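PDB 5TE9: response regulator receiver protein from Paraburkholderia phymatum, which probably acts as a single-domain, CheY-like response regulator, receiving a phosphoryl group from a partner histidine kinase and passing the signal on. Local coordinates for residues 19-24 / 57-62; 73-78 / 129-134; 87-92 / 103-108. One frame throughout, in Å; residues are numbered along the deposited sequence.

Contact 1 of 3, residues 19-24 / 57-62; sequences HILLVE and EFLRRE
One face of the Phe-58 ring is met by Leu-21, whose CD1 methyl stands 3.6 Å above the ring plane and is displaced from the middle toward the rim. The methyl-to-centroid distance of 3.8 Å, with the methyl 18° off the ring normal, qualifies the pair as a CH-pi contact. CD1 covers the face, while the second methyl, Leu-21 CD2, hangs beyond the rim on the same side of the plane, 3.7 Å from Phe-58 CD2. The ring gets there because Phe-58 CG is anti to the backbone N (chi1 -162°), which carries it from helix 52-60 toward strand 19-23; the leucine and phenylalanine side chains pass alongside each other, pointing opposite ways. Leu-21 CD2 also touches Leu-59 CD2 at 3.9 Å, although the CA-CB bond of Leu-59 does not point at the strand and only the end of its side chain turns in. Outside the two segments, Phe-58 meets the ring of His-65 edge-to-face, and His-47 of strand 46-49 touches both Phe-58 and Leu-21. The helix ends in a Schellman motif at Arg-61, where phi is positive. The contact packs helix 52-60 on one face of the parallel sheet, order 2-1-3-4-5, of the CheY-like receiver fold. Between these two segments the adhesion is apolar: a CH-pi contact and methyl packing among three buried residues, with no hydrogen bond.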
# COMPACT_ATOMS: atom_id res chain seq x y z
N HIS A 19 14.02 -3.08 -2.72
CA HIS A 19 14.27 -3.64 -1.40
C HIS A 19 14.43 -2.52 -0.38
O HIS A 19 14.86 -1.41 -0.71
CB HIS A 19 15.51 -4.52 -1.39
CG HIS A 19 15.45 -5.69 -2.33
ND1 HIS A 19 16.01 -6.91 -2.03
CD2 HIS A 19 14.91 -5.81 -3.57
CE1 HIS A 19 15.81 -7.74 -3.05
NE2 HIS A 19 15.14 -7.10 -3.99
N ILE A 20 14.09 -2.83 0.86
CA ILE A 20 14.10 -1.89 1.96
C ILE A 20 15.12 -2.37 2.99
O ILE A 20 15.13 -3.55 3.36
CB ILE A 20 12.69 -1.79 2.56
CG1 ILE A 20 11.73 -1.23 1.51
CG2 ILE A 20 12.68 -0.93 3.82
CD1 ILE A 20 10.27 -1.28 1.91
N LEU A 21 16.00 -1.47 3.42
CA LEU A 21 17.02 -1.77 4.44
C LEU A 21 16.68 -1.02 5.72
O LEU A 21 16.64 0.22 5.72
CB LEU A 21 18.42 -1.41 3.96
CG LEU A 21 19.55 -1.69 4.99
CD1 LEU A 21 19.71 -3.19 5.29
CD2 LEU A 21 20.88 -1.10 4.54
N LEU A 22 16.43 -1.76 6.78
CA LEU A 22 16.06 -1.18 8.06
C LEU A 22 17.25 -1.35 8.98
O LEU A 22 17.65 -2.48 9.28
CB LEU A 22 14.82 -1.85 8.65
CG LEU A 22 14.51 -1.53 10.11
CD1 LEU A 22 14.20 -0.08 10.30
CD2 LEU A 22 13.33 -2.33 10.55
N VAL A 23 17.83 -0.23 9.38
CA VAL A 23 18.99 -0.19 10.25
C VAL A 23 18.45 0.24 11.60
O VAL A 23 18.31 1.42 11.89
CB VAL A 23 20.07 0.75 9.73
CG1 VAL A 23 21.36 0.53 10.48
CG2 VAL A 23 20.32 0.50 8.24
N GLU A 24 18.12 -0.73 12.44
CA GLU A 24 17.54 -0.45 13.75
C GLU A 24 18.05 -1.49 14.73
O GLU A 24 18.10 -2.68 14.42
CB GLU A 24 16.01 -0.47 13.68
CG GLU A 24 15.33 -0.59 15.03
CD GLU A 24 15.39 0.68 15.83
OE1 GLU A 24 14.71 1.65 15.44
OE2 GLU A 24 16.10 0.71 16.85
N GLU A 57 28.36 -2.92 5.80
CA GLU A 57 28.66 -4.20 5.17
C GLU A 57 27.61 -4.54 4.12
O GLU A 57 27.93 -5.08 3.05
CB GLU A 57 28.73 -5.29 6.23
CG GLU A 57 30.10 -5.89 6.43
CD GLU A 57 30.19 -6.75 7.68
OE1 GLU A 57 29.14 -7.17 8.20
OE2 GLU A 57 31.33 -6.99 8.15
N PHE A 58 26.34 -4.23 4.41
CA PHE A 58 25.26 -4.45 3.47
C PHE A 58 25.38 -3.56 2.24
O PHE A 58 25.40 -4.04 1.11
CB PHE A 58 23.93 -4.19 4.17
CG PHE A 58 22.75 -4.80 3.47
CD1 PHE A 58 22.41 -6.12 3.68
CD2 PHE A 58 22.00 -4.04 2.59
CE1 PHE A 58 21.31 -6.68 3.04
CE2 PHE A 58 20.90 -4.59 1.94
CZ PHE A 58 20.56 -5.91 2.16
N LEU A 59 25.48 -2.25 2.46
CA LEU A 59 25.57 -1.31 1.34
C LEU A 59 26.75 -1.63 0.44
O LEU A 59 26.60 -1.77 -0.78
CB LEU A 59 25.65 0.12 1.88
CG LEU A 59 24.37 0.43 2.67
CD1 LEU A 59 24.49 1.76 3.37
CD2 LEU A 59 23.15 0.39 1.74
N ARG A 60 27.94 -1.78 1.03
CA ARG A 60 29.12 -2.08 0.23
C ARG A 60 29.10 -3.51 -0.29
O ARG A 60 29.92 -3.85 -1.15
CB ARG A 60 30.38 -1.82 1.07
CG ARG A 60 30.38 -0.45 1.73
CD ARG A 60 31.64 -0.23 2.55
NE ARG A 60 31.64 1.06 3.24
CZ ARG A 60 31.88 2.23 2.65
NH1 ARG A 60 32.13 2.28 1.35
NH2 ARG A 60 31.87 3.35 3.36
N ARG A 61 28.18 -4.34 0.20
CA ARG A 61 28.04 -5.73 -0.24
C ARG A 61 29.34 -6.49 -0.04
O ARG A 61 29.90 -7.08 -0.97
CB ARG A 61 27.54 -5.78 -1.69
CG ARG A 61 26.24 -4.95 -1.87
CD ARG A 61 25.62 -5.02 -3.25
NE ARG A 61 26.37 -4.25 -4.24
CZ ARG A 61 25.94 -4.03 -5.47
NH1 ARG A 61 24.78 -4.51 -5.86
NH2 ARG A 61 26.68 -3.32 -6.32
N GLU A 62 29.82 -6.46 1.20
CA GLU A 62 31.08 -7.06 1.61
C GLU A 62 30.86 -8.09 2.71
O GLU A 62 29.90 -8.01 3.47
CB GLU A 62 32.06 -5.99 2.13
CG GLU A 62 32.32 -4.83 1.19
CD GLU A 62 33.13 -3.73 1.86
OE1 GLU A 62 33.04 -3.61 3.11
OE2 GLU A 62 33.85 -2.98 1.16

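Contact 2 of 3, residues 73-78 / 129-134; sequences LIILDL and KPVDFT
Asp-77 and Lys-129 direct their side chains across each other at about a right angle, the carboxylate meeting the end of the lysine chain. With chi1 at -168° the carboxylate extends opposite the backbone nitrogen; the CA-CB bond runs past Lys-129, and it is the carboxylate that swings in beside it. The lysine chain, bent at chi3 (94°), places NZ beside Asp-77 OD2 in what is probably a salt bridge, though the model sets them too close for the geometry to be trusted. Asp-77 OD1 accepts a hydrogen bond from the backbone N of Asn-79. Glu-24 OE2 lies close to Asp-77 OD2, and Glu-24 OE1 makes a long, weak ion pair with Lys-129 NZ, consistent with the acidic pocket of a receiver. Asp-77 is the predicted phosphorylation site, not modified here, and such an aspartate-lysine pair is a hallmark of receiver domains. A cis peptide bond joins Lys-129 to Pro-130, again as in other receivers. At Val-131 the contact becomes apolar: Ile-75 CG2 and Val-131 CG2 approach to 4.4 Å, a loose touch, with both CA-CB bonds pointing across. Asp-132 is the N-cap of helix 133-142. Strand 71-76 lies between strands 19-23 and 103-107, and Leu-106 of the latter packs on both Ile-75 and Val-131, while Lys-129 and Pro-130 lean on Asp-29 of helix 27-39.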
# COMPACT_ATOMS: atom_id res chain seq x y z
N LEU A 73 15.36 1.93 -0.52
CA LEU A 73 15.02 2.76 0.63
C LEU A 73 15.81 2.27 1.83
O LEU A 73 15.87 1.07 2.09
CB LEU A 73 13.52 2.73 0.93
CG LEU A 73 13.15 3.46 2.23
CD1 LEU A 73 13.45 5.00 2.15
CD2 LEU A 73 11.69 3.20 2.59
N ILE A 74 16.43 3.22 2.55
CA ILE A 74 17.15 2.96 3.79
C ILE A 74 16.41 3.67 4.90
O ILE A 74 16.16 4.87 4.81
CB ILE A 74 18.61 3.45 3.73
CG1 ILE A 74 19.38 2.77 2.59
CG2 ILE A 74 19.30 3.22 5.08
CD1 ILE A 74 20.74 3.38 2.33
N ILE A 75 16.08 2.94 5.97
CA ILE A 75 15.45 3.49 7.16
C ILE A 75 16.44 3.34 8.31
O ILE A 75 16.79 2.21 8.67
CB ILE A 75 14.12 2.79 7.48
CG1 ILE A 75 13.16 2.86 6.27
CG2 ILE A 75 13.50 3.34 8.75
CD1 ILE A 75 11.85 2.12 6.48
N LEU A 76 16.83 4.45 8.92
CA LEU A 76 18.06 4.54 9.70
C LEU A 76 17.77 5.12 11.07
O LEU A 76 17.37 6.29 11.19
CB LEU A 76 19.12 5.37 8.97
CG LEU A 76 20.46 5.61 9.67
CD1 LEU A 76 21.15 4.30 10.02
CD2 LEU A 76 21.37 6.46 8.81
N ASP A 77 17.97 4.32 12.10
CA ASP A 77 18.02 4.81 13.47
C ASP A 77 19.36 5.50 13.69
O ASP A 77 20.34 5.26 12.97
CB ASP A 77 17.82 3.65 14.44
CG ASP A 77 17.56 4.09 15.87
OD1 ASP A 77 18.25 5.00 16.37
OD2 ASP A 77 16.68 3.51 16.51
N LEU A 78 19.40 6.38 14.69
CA LEU A 78 20.64 7.03 15.07
C LEU A 78 21.35 6.33 16.22
O LEU A 78 22.59 6.32 16.27
CB LEU A 78 20.35 8.48 15.45
CG LEU A 78 19.57 9.28 14.41
CD1 LEU A 78 19.05 10.58 15.03
CD2 LEU A 78 20.45 9.57 13.20
N LYS A 129 9.72 6.68 15.36
CA LYS A 129 9.60 5.24 15.41
C LYS A 129 8.60 4.86 16.50
O LYS A 129 8.30 5.66 17.39
CB LYS A 129 10.97 4.62 15.65
CG LYS A 129 11.37 4.57 17.07
CD LYS A 129 12.64 3.77 17.22
CE LYS A 129 13.85 4.67 17.19
NZ LYS A 129 15.00 4.04 17.90
N PRO A 130 8.05 3.64 16.47
CA PRO A 130 8.37 2.53 15.57
C PRO A 130 7.70 2.68 14.23
O PRO A 130 6.77 3.44 14.09
CB PRO A 130 7.83 1.31 16.31
CG PRO A 130 6.65 1.85 17.02
CD PRO A 130 6.98 3.27 17.41
N VAL A 131 8.20 1.93 13.26
CA VAL A 131 7.67 1.98 11.90
C VAL A 131 6.67 0.83 11.79
O VAL A 131 6.97 -0.26 11.30
CB VAL A 131 8.77 1.90 10.86
CG1 VAL A 131 8.15 1.80 9.45
CG2 VAL A 131 9.67 3.11 10.99
N ASP A 132 5.45 1.09 12.24
CA ASP A 132 4.32 0.24 11.89
C ASP A 132 3.84 0.60 10.49
O ASP A 132 4.43 1.43 9.80
CB ASP A 132 3.21 0.40 12.93
CG ASP A 132 2.47 1.69 12.78
OD1 ASP A 132 1.23 1.69 12.99
OD2 ASP A 132 3.11 2.69 12.40
N PHE A 133 2.76 -0.03 10.05
CA PHE A 133 2.32 0.16 8.66
C PHE A 133 1.85 1.58 8.42
O PHE A 133 2.11 2.15 7.35
CB PHE A 133 1.22 -0.85 8.31
CG PHE A 133 0.78 -0.78 6.87
CD1 PHE A 133 1.63 -1.19 5.85
CD2 PHE A 133 -0.48 -0.32 6.54
CE1 PHE A 133 1.23 -1.15 4.53
CE2 PHE A 133 -0.90 -0.27 5.22
CZ PHE A 133 -0.04 -0.69 4.21
N THR A 134 1.18 2.19 9.39
CA THR A 134 0.76 3.58 9.25
C THR A 134 1.95 4.50 8.99
O THR A 134 1.95 5.26 8.01
CB THR A 134 0.01 4.03 10.50
OG1 THR A 134 -1.26 3.37 10.56
CG2 THR A 134 -0.24 5.51 10.42

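Contact 3 of 3, residues 87-92 / 103-108; sequences EVLQEL and VVVLTT
Leu-89 spreads its two methyls over two valines of strand 103-107, one branch to each. CD1 rests on Val-103 CG1 at 3.8 Å and lies 4.2 Å from Val-103 CG2, so it meets both branches of that residue; Leu-89 CD2 touches Val-105 CG2 at 3.9 Å. The two valines are alternate residues of the strand and so present their side chains on the same side of the sheet. Toward Val-103 the leucine side chain comes in at a slant, toward Val-105 at about a right angle. With chi1 at -154° and an off-staggered chi2 of 33°, the modelled methyls fall one on each valine. One turn further along the helix, Leu-92 CD1 adds a looser touch on Val-103 CG2 at 4.2 Å. The segment axes approach to 11.3 Å and run nearly antiparallel, at 166°, a direction expected of the helix in a beta-alpha-beta unit, here strand 71-76, helix 85-94 and strand 103-107. Leu-89 and Leu-92 also reach back to strand 71-76, on Leu-76 and Ile-74 respectively, and thus straddle two adjacent strands. Every touch across the segments is between methyl groups, and no hydrogen bond crosses; across these segments the interaction is methyl-to-methyl packing, which is not directional as a hydrogen bond would be.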
# COMPACT_ATOMS: atom_id res chain seq x y z
N GLU A 87 27.55 8.14 11.62
CA GLU A 87 28.61 7.60 10.78
C GLU A 87 28.04 6.95 9.52
O GLU A 87 28.56 7.17 8.41
CB GLU A 87 29.46 6.59 11.56
CG GLU A 87 30.20 7.18 12.76
CD GLU A 87 31.33 6.28 13.25
OE1 GLU A 87 32.44 6.34 12.66
OE2 GLU A 87 31.11 5.52 14.21
N VAL A 88 26.96 6.18 9.66
CA VAL A 88 26.39 5.50 8.49
C VAL A 88 25.93 6.52 7.45
O VAL A 88 26.26 6.41 6.27
CB VAL A 88 25.23 4.58 8.93
CG1 VAL A 88 24.45 4.10 7.70
CG2 VAL A 88 25.76 3.41 9.74
N LEU A 89 25.18 7.54 7.89
CA LEU A 89 24.71 8.58 6.98
C LEU A 89 25.88 9.32 6.31
O LEU A 89 25.86 9.56 5.10
CB LEU A 89 23.83 9.57 7.74
CG LEU A 89 22.78 10.33 6.96
CD1 LEU A 89 22.26 9.47 5.83
CD2 LEU A 89 21.64 10.69 7.89
N GLN A 90 26.91 9.67 7.09
CA GLN A 90 28.04 10.39 6.53
C GLN A 90 28.77 9.55 5.49
O GLN A 90 29.24 10.08 4.47
CB GLN A 90 29.01 10.81 7.64
CG GLN A 90 28.45 11.77 8.67
CD GLN A 90 29.29 11.79 9.93
OE1 GLN A 90 29.81 10.76 10.35
NE2 GLN A 90 29.44 12.97 10.54
N GLU A 91 28.89 8.24 5.74
CA GLU A 91 29.58 7.40 4.76
C GLU A 91 28.71 7.20 3.53
O GLU A 91 29.23 7.06 2.42
CB GLU A 91 29.98 6.06 5.39
CG GLU A 91 30.95 6.19 6.57
CD GLU A 91 31.49 4.86 7.09
OE1 GLU A 91 31.99 4.06 6.28
OE2 GLU A 91 31.41 4.62 8.32
N LEU A 92 27.39 7.24 3.71
CA LEU A 92 26.46 7.14 2.60
C LEU A 92 26.63 8.30 1.63
O LEU A 92 26.87 8.11 0.44
CB LEU A 92 25.03 7.11 3.13
CG LEU A 92 24.42 5.79 3.55
CD1 LEU A 92 23.24 6.07 4.45
CD2 LEU A 92 23.97 5.07 2.30
N VAL A 103 16.89 8.00 2.21
CA VAL A 103 17.15 7.72 3.62
C VAL A 103 16.07 8.39 4.45
O VAL A 103 15.80 9.59 4.30
CB VAL A 103 18.54 8.22 4.06
CG1 VAL A 103 18.87 7.77 5.49
CG2 VAL A 103 19.61 7.76 3.10
N VAL A 104 15.45 7.61 5.33
CA VAL A 104 14.55 8.10 6.35
C VAL A 104 15.23 7.90 7.69
O VAL A 104 15.69 6.79 7.99
CB VAL A 104 13.20 7.37 6.30
CG1 VAL A 104 12.42 7.58 7.59
CG2 VAL A 104 12.39 7.84 5.10
N VAL A 105 15.32 8.95 8.49
CA VAL A 105 15.95 8.90 9.80
C VAL A 105 14.87 8.71 10.85
O VAL A 105 13.85 9.41 10.83
CB VAL A 105 16.77 10.17 10.08
CG1 VAL A 105 17.26 10.19 11.53
CG2 VAL A 105 17.92 10.29 9.10
N LEU A 106 15.08 7.75 11.74
CA LEU A 106 14.13 7.50 12.81
C LEU A 106 14.40 8.44 13.97
O LEU A 106 15.54 8.56 14.43
CB LEU A 106 14.24 6.06 13.28
CG LEU A 106 13.94 5.03 12.21
CD1 LEU A 106 13.96 3.63 12.82
CD2 LEU A 106 12.60 5.38 11.63
N THR A 107 13.36 9.10 14.43
CA THR A 107 13.42 9.89 15.65
C THR A 107 12.60 9.19 16.72
O THR A 107 11.75 8.35 16.42
CB THR A 107 12.87 11.30 15.41
OG1 THR A 107 11.49 11.22 15.04
CG2 THR A 107 13.65 11.98 14.29
N THR A 108 12.88 9.51 17.97
CA THR A 108 12.19 8.82 19.04
C THR A 108 10.95 9.56 19.52
O THR A 108 10.19 9.01 20.33
CB THR A 108 13.14 8.58 20.23
OG1 THR A 108 13.51 9.83 20.81
CG2 THR A 108 14.39 7.86 19.77

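In the fold
All three contacts are buried and reach the same parallel sheet. Contacts 1 and 3 seat neighbouring helices, 52-60 and 85-94, on one face of it through purely apolar side chains; the two meet where Leu-59 CD1 packs on Leu-92 CD2 at 3.5 Å, and an Arg-60 to Glu-91 salt bridge also ties the helices together. The Ile-75 to Val-131 touch of contact 2 is on the other face, since Ile-75 alternates with Ile-74 and Leu-76, which meet helix 85-94. Contact 2 also differs in bringing together charged side chains, in a probable salt bridge of uncertain geometry, at the C-terminal end of strand 71-76. That strand pairs with strands 19-23 and 103-107 of the other contacts.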